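Local coordinates for protein AAR187Cp (Eremothecium gossypii, PDB 3ZIL) that probably regulates cohesion establishment through cohesin during chromosome segregation, as a Wpl1 (Wapl-type) protein of which this chain is the helical C-terminal Wap1 domain, at residues 317-320 and 321-325; 136-139 and 140-144; 369-372 and 373-377. All blocks are in the same frame, centred on the assembly; numbering follows the deposited sequence.

Contact 1 of 3, residues 317-320 and 321-325; sequences TEMS and FVLQL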
# COMPACT_ATOMS: atom_id res chain seq x y z
N THR A 317 -20.46 -26.78 15.49
CA THR A 317 -21.78 -26.13 15.36
C THR A 317 -21.50 -24.71 14.92
O THR A 317 -22.33 -24.09 14.27
CB THR A 317 -22.61 -26.08 16.65
OG1 THR A 317 -22.13 -27.07 17.56
CG2 THR A 317 -24.13 -26.29 16.38
N GLU A 318 -20.29 -24.24 15.25
CA GLU A 318 -19.85 -22.87 15.01
C GLU A 318 -18.88 -22.76 13.83
O GLU A 318 -17.82 -23.40 13.82
CB GLU A 318 -19.14 -22.33 16.26
CG GLU A 318 -19.86 -22.56 17.59
CD GLU A 318 -21.36 -22.22 17.56
OE1 GLU A 318 -21.87 -21.62 16.58
OE2 GLU A 318 -22.02 -22.59 18.56
N MET A 319 -19.24 -21.94 12.84
CA MET A 319 -18.36 -21.73 11.69
C MET A 319 -17.91 -20.26 11.60
O MET A 319 -18.70 -19.41 11.31
CB MET A 319 -19.13 -22.06 10.43
CG MET A 319 -19.75 -23.45 10.41
SD MET A 319 -18.55 -24.67 9.89
CE MET A 319 -18.05 -23.97 8.31
N SER A 320 -16.64 -19.99 11.81
CA SER A 320 -16.10 -18.62 11.70
C SER A 320 -15.94 -18.25 10.23
O SER A 320 -15.85 -19.12 9.32
CB SER A 320 -14.71 -18.61 12.30
OG SER A 320 -13.97 -19.66 11.66
N PHE A 321 -15.88 -16.95 9.99
CA PHE A 321 -15.65 -16.42 8.65
C PHE A 321 -14.41 -17.10 8.00
O PHE A 321 -14.48 -17.56 6.87
CB PHE A 321 -15.43 -14.92 8.75
CG PHE A 321 -15.25 -14.25 7.42
CD1 PHE A 321 -16.33 -14.10 6.55
CD2 PHE A 321 -14.02 -13.77 7.04
CE1 PHE A 321 -16.18 -13.47 5.35
CE2 PHE A 321 -13.87 -13.10 5.83
CZ PHE A 321 -14.95 -12.96 4.99
N VAL A 322 -13.31 -17.23 8.73
CA VAL A 322 -12.14 -17.84 8.10
C VAL A 322 -12.37 -19.27 7.59
O VAL A 322 -11.94 -19.59 6.50
CB VAL A 322 -10.82 -17.81 8.92
CG1 VAL A 322 -9.69 -17.63 7.96
CG2 VAL A 322 -10.78 -16.69 9.91
N LEU A 323 -13.03 -20.12 8.39
CA LEU A 323 -13.35 -21.43 7.92
C LEU A 323 -14.30 -21.42 6.73
O LEU A 323 -14.13 -22.21 5.82
CB LEU A 323 -13.91 -22.32 9.05
CG LEU A 323 -14.20 -23.75 8.59
CD1 LEU A 323 -13.05 -24.36 7.80
CD2 LEU A 323 -14.57 -24.62 9.78
N GLN A 324 -15.29 -20.54 6.74
CA GLN A 324 -16.20 -20.41 5.59
C GLN A 324 -15.49 -20.04 4.32
O GLN A 324 -15.77 -20.58 3.24
CB GLN A 324 -17.26 -19.37 5.92
CG GLN A 324 -18.26 -19.99 6.90
CD GLN A 324 -19.13 -18.94 7.53
OE1 GLN A 324 -18.66 -17.82 7.80
NE2 GLN A 324 -20.40 -19.27 7.77
N LEU A 325 -14.56 -19.10 4.46
CA LEU A 325 -13.78 -18.64 3.33
C LEU A 325 -12.89 -19.82 2.86
O LEU A 325 -12.74 -20.08 1.66
CB LEU A 325 -12.94 -17.44 3.88
CG LEU A 325 -12.21 -16.58 2.84
CD1 LEU A 325 -13.07 -16.30 1.60
CD2 LEU A 325 -11.65 -15.31 3.52

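Contact 2 of 3, residues 136-139 and 140-144; sequences QDLL and RKLKF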
# COMPACT_ATOMS: atom_id res chain seq x y z
N GLN A 136 24.02 18.74 9.54
CA GLN A 136 24.09 17.68 10.59
C GLN A 136 23.15 17.93 11.75
O GLN A 136 22.44 17.05 12.23
CB GLN A 136 25.52 17.49 11.17
CG GLN A 136 26.68 17.22 10.19
CD GLN A 136 26.33 16.55 8.84
OE1 GLN A 136 25.62 15.51 8.78
NE2 GLN A 136 26.86 17.16 7.72
N ASP A 137 23.16 19.15 12.24
CA ASP A 137 22.32 19.48 13.38
C ASP A 137 20.81 19.28 13.01
O ASP A 137 20.02 18.61 13.75
CB ASP A 137 22.69 20.90 13.77
CG ASP A 137 21.76 21.54 14.79
OD1 ASP A 137 20.78 20.93 15.28
OD2 ASP A 137 22.03 22.73 15.08
N LEU A 138 20.39 19.83 11.86
CA LEU A 138 19.02 19.55 11.38
C LEU A 138 18.66 18.07 11.21
O LEU A 138 17.60 17.65 11.69
CB LEU A 138 18.70 20.34 10.10
CG LEU A 138 17.22 20.21 9.66
CD1 LEU A 138 16.24 20.96 10.60
CD2 LEU A 138 17.15 20.73 8.24
N LEU A 139 19.52 17.32 10.51
CA LEU A 139 19.38 15.91 10.30
C LEU A 139 19.14 15.10 11.58
O LEU A 139 18.24 14.26 11.60
CB LEU A 139 20.62 15.34 9.57
CG LEU A 139 20.66 14.75 8.17
CD1 LEU A 139 19.77 15.42 7.15
CD2 LEU A 139 22.12 14.65 7.68
N ARG A 140 19.94 15.34 12.62
CA ARG A 140 19.66 14.79 13.97
C ARG A 140 18.27 15.10 14.51
O ARG A 140 17.76 14.36 15.30
CB ARG A 140 20.77 15.17 15.02
CG ARG A 140 22.15 14.59 14.65
CD ARG A 140 23.25 14.86 15.67
NE ARG A 140 23.48 16.27 15.99
CZ ARG A 140 24.47 17.01 15.47
NH1 ARG A 140 25.32 16.48 14.59
NH2 ARG A 140 24.64 18.29 15.82
N LYS A 141 17.64 16.17 14.07
CA LYS A 141 16.28 16.47 14.53
C LYS A 141 15.11 16.05 13.63
O LYS A 141 13.98 16.11 14.07
CB LYS A 141 16.17 17.98 14.80
CG LYS A 141 16.76 18.40 16.14
CD LYS A 141 17.31 19.83 16.10
CE LYS A 141 18.10 20.10 17.38
NZ LYS A 141 18.75 21.41 17.24
N LEU A 142 15.35 15.74 12.35
CA LEU A 142 14.24 15.53 11.38
C LEU A 142 13.59 14.19 11.66
O LEU A 142 14.26 13.26 12.10
CB LEU A 142 14.82 15.44 9.97
CG LEU A 142 15.13 16.84 9.39
CD1 LEU A 142 15.96 16.61 8.15
CD2 LEU A 142 13.82 17.63 9.10
N LYS A 143 12.31 14.12 11.42
CA LYS A 143 11.60 12.88 11.48
C LYS A 143 12.20 11.81 10.53
O LYS A 143 12.16 10.62 10.84
CB LYS A 143 10.16 13.17 11.09
CG LYS A 143 9.19 11.99 11.30
CD LYS A 143 7.78 12.49 10.99
CE LYS A 143 7.43 13.69 11.86
NZ LYS A 143 6.06 14.22 11.62
N PHE A 144 12.73 12.21 9.36
CA PHE A 144 13.33 11.24 8.37
C PHE A 144 14.53 11.91 7.74
O PHE A 144 14.48 13.11 7.47
CB PHE A 144 12.36 10.94 7.20
CG PHE A 144 11.06 10.25 7.62
CD1 PHE A 144 11.03 8.90 8.03
CD2 PHE A 144 9.84 10.97 7.63
CE1 PHE A 144 9.78 8.25 8.37
CE2 PHE A 144 8.61 10.33 8.01
CZ PHE A 144 8.57 9.00 8.37
O HOH W 1 21.11 18.41 16.53
O HOH W 2 16.90 12.17 12.88

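Contact 3 of 3, residues 369-372 and 373-377; sequences TRIT and RVLET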
# COMPACT_ATOMS: atom_id res chain seq x y z
N THR A 369 -21.56 -13.83 -4.62
CA THR A 369 -21.71 -14.01 -6.05
C THR A 369 -20.76 -15.20 -6.41
O THR A 369 -21.08 -16.07 -7.22
CB THR A 369 -21.36 -12.61 -6.61
OG1 THR A 369 -22.49 -11.98 -7.20
CG2 THR A 369 -20.09 -12.54 -7.45
N ARG A 370 -19.62 -15.27 -5.73
CA ARG A 370 -18.70 -16.40 -5.91
C ARG A 370 -19.18 -17.71 -5.31
O ARG A 370 -18.88 -18.77 -5.82
CB ARG A 370 -17.31 -16.02 -5.46
CG ARG A 370 -16.72 -15.17 -6.57
CD ARG A 370 -15.80 -14.14 -6.05
NE ARG A 370 -15.11 -13.53 -7.17
CZ ARG A 370 -13.94 -12.93 -7.05
NH1 ARG A 370 -13.27 -12.87 -5.87
NH2 ARG A 370 -13.41 -12.44 -8.11
N ILE A 371 -19.90 -17.60 -4.22
CA ILE A 371 -20.52 -18.73 -3.58
C ILE A 371 -21.61 -19.28 -4.53
O ILE A 371 -21.61 -20.45 -4.84
CB ILE A 371 -21.13 -18.37 -2.21
CG1 ILE A 371 -20.04 -18.01 -1.17
CG2 ILE A 371 -21.92 -19.57 -1.71
CD1 ILE A 371 -20.60 -17.23 0.02
N THR A 372 -22.50 -18.42 -5.00
CA THR A 372 -23.58 -18.82 -5.91
C THR A 372 -23.06 -19.63 -7.10
O THR A 372 -23.59 -20.68 -7.40
CB THR A 372 -24.31 -17.60 -6.47
OG1 THR A 372 -25.24 -17.15 -5.50
CG2 THR A 372 -25.05 -17.99 -7.79
N ARG A 373 -22.08 -19.04 -7.80
CA ARG A 373 -21.41 -19.65 -8.93
C ARG A 373 -20.95 -21.08 -8.63
O ARG A 373 -21.22 -21.99 -9.44
CB ARG A 373 -20.25 -18.73 -9.40
CG ARG A 373 -19.31 -19.33 -10.43
CD ARG A 373 -20.10 -19.89 -11.60
NE ARG A 373 -19.42 -19.81 -12.89
CZ ARG A 373 -20.03 -19.56 -14.04
NH1 ARG A 373 -21.34 -19.33 -14.08
NH2 ARG A 373 -19.33 -19.52 -15.17
N VAL A 374 -20.30 -21.26 -7.47
CA VAL A 374 -19.74 -22.53 -7.05
C VAL A 374 -20.87 -23.50 -6.68
O VAL A 374 -20.78 -24.68 -7.02
CB VAL A 374 -18.68 -22.35 -5.89
CG1 VAL A 374 -19.16 -22.96 -4.59
CG2 VAL A 374 -17.36 -23.02 -6.25
N LEU A 375 -21.95 -23.03 -6.05
CA LEU A 375 -23.03 -23.92 -5.66
C LEU A 375 -23.73 -24.54 -6.89
O LEU A 375 -24.47 -25.52 -6.76
CB LEU A 375 -24.04 -23.19 -4.83
CG LEU A 375 -23.64 -22.78 -3.44
CD1 LEU A 375 -24.73 -21.87 -2.86
CD2 LEU A 375 -23.32 -24.00 -2.60
N GLU A 376 -23.52 -23.97 -8.07
CA GLU A 376 -24.11 -24.53 -9.28
C GLU A 376 -23.47 -25.85 -9.64
O GLU A 376 -24.03 -26.61 -10.40
CB GLU A 376 -23.94 -23.58 -10.42
CG GLU A 376 -24.80 -22.33 -10.23
CD GLU A 376 -24.60 -21.36 -11.36
OE1 GLU A 376 -23.45 -21.03 -11.66
OE2 GLU A 376 -25.58 -20.92 -11.94
N THR A 377 -22.29 -26.11 -9.10
CA THR A 377 -21.63 -27.38 -9.36
C THR A 377 -21.78 -28.40 -8.20
O THR A 377 -21.02 -29.39 -8.12
CB THR A 377 -20.15 -27.17 -9.74
OG1 THR A 377 -19.37 -27.09 -8.54
CG2 THR A 377 -19.93 -25.90 -10.60

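Contact 1 of 3, residues 317-320 and 321-325
S320 and L323 meet where the chain turns from a loop into helix 321-336. The hydroxyl OG of S320 accepts the amide N of L323 at 3.4 Å, a weak but nearly straight bond with an N-H...O angle of 167°. With chi1 at 54°, OG sits between the backbone N and the carbonyl carbon, on the side where the amide of L323 comes round. The carbonyl of the same residue does the rest, since O of S320 takes the amide N of Q324 at 3.0 Å, the first regular i to i+4 bond of the helix. One residue thus serves two amides, one through its side chain and one through its backbone.

The apolar part lies one residue earlier. The bent chain of M319 brings its CE to within 3.8 Å of CD2 of L323, with SD of M319 4.0 Å from the same methyl, and the two side chains cross at a slant. The methyl end of the thioether lies against CG and the CD2 branch of L323.

A third group is the side chain of Q324, which runs extended beyond CG beside the backbone of M319 and S320. Its CG passes 3.5 Å from O of S320, and its NE2 lies 4.1 Å from CB of M319, a loose contact. Beyond these segments, Q324 lies against F356 and D359 of helix 343-360, while F321 and V322 pack on I279 of helix 272-289.

Taken together, this is a serine N-cap: the first-turn amides lack the carbonyl four residues back within the helix that later amides use, and the S320 hydroxyl serves that of L323, weakly, at the start of a helix set among others in the all-helical Wap1 domain.

Contact 2 of 3, residues 136-139 and 140-144
R140, L142 and D137 carry this contact at the C-terminal end of helix 129-141. R140 folds back over the preceding turn, bent at chi3 (-57°), so that one face of its guanidinium lies above Q136 O and D137 CA. Both sit toward the rim of the group, and NH1 comes within 3.6 Å of CB of Q136. Its backbone N gives an almost straight bond to Q136 O at 3.1 Å.

D137 works on the polar side. Its OD1 receives NZ of K141 at 2.9 Å on the lone pair facing the other carboxylate oxygen, a salt bridge reached by a lysine chain extended beyond CG. The same OD1 accepts a hydrogen bond from water 1 at 2.8 Å, and that water accepts from NE of R140 at 3.2 Å. K141 NZ has a second partner in N52 OD1, of helix 36-52.

L142 provides the apolar side. CG of L142 approaches CG of L138 at 4.0 Å and its CD1 meets CD1 of L139 at 4.1 Å, so L142 touches both preceding leucines. L85 and F89 of helix 81-93 add to this cluster. K141 N bonds to L138 O, three residues back, and only weakly to D137 O, four back; L142 N to L139 O is weak too, as the helix runs out.

The chemistry implies a helix end divided by polarity. One acid oxygen links a lysine directly and an arginine through water, probably easing positive charge at R140 and K141, while leucines seat the other side against adjacent helices.

Contact 3 of 3, residues 369-372 and 373-377
O of V374, a residue whose side chain lies against the carbonyl of I371, is gripped twice by T377, by the amide N at 2.9 Å and by the hydroxyl OG1 at 3.2 Å. The hydroxyl donates in the carbonyl plane, so side chain and backbone of one threonine together close a turn where helix 365-375, the last helix of the all-helical Wap1 domain, comes to its end.

Upstream the bonding is regular helix. L375 N meets I371 O at 2.9 Å, and R373 N reaches T369 O at 3.2 Å; the bond from V374 N to R370 O is weak. On the outer surface R373 NH1 and E376 OE1 form a long salt bridge.

The buried side is mostly apolar, with R370 the exception, its guanidinium bonded to N287 and in a salt bridge with E291. V374 and L375 both touch L353 of helix 343-360, where I371 meets F356 and V360. The side chains of I371 and L375 run alongside each other in the same direction: with CG2 of I371 anti to the backbone N, that methyl comes 3.8 Å from CD1 of L375.

Overall arrangement
Along the chain contact 2 comes first, then contact 1, then contact 3. Contact 2 stands alone, on the far side of the chain's centre: its centre is about 50 Å from that of contact 1 and about 57 Å from that of contact 3. Contacts 1 and 3 are neighbours, with centres about 17 Å apart and nearest atoms about 7 Å apart, and both pack against helix 343-360; residues 369-377 also touch helix 321-336, which residues 321-325 begin. Together they illustrate how an elongated, strandless domain is built: helix starts and ends are finished locally, while adjacent helices join them into one extended body.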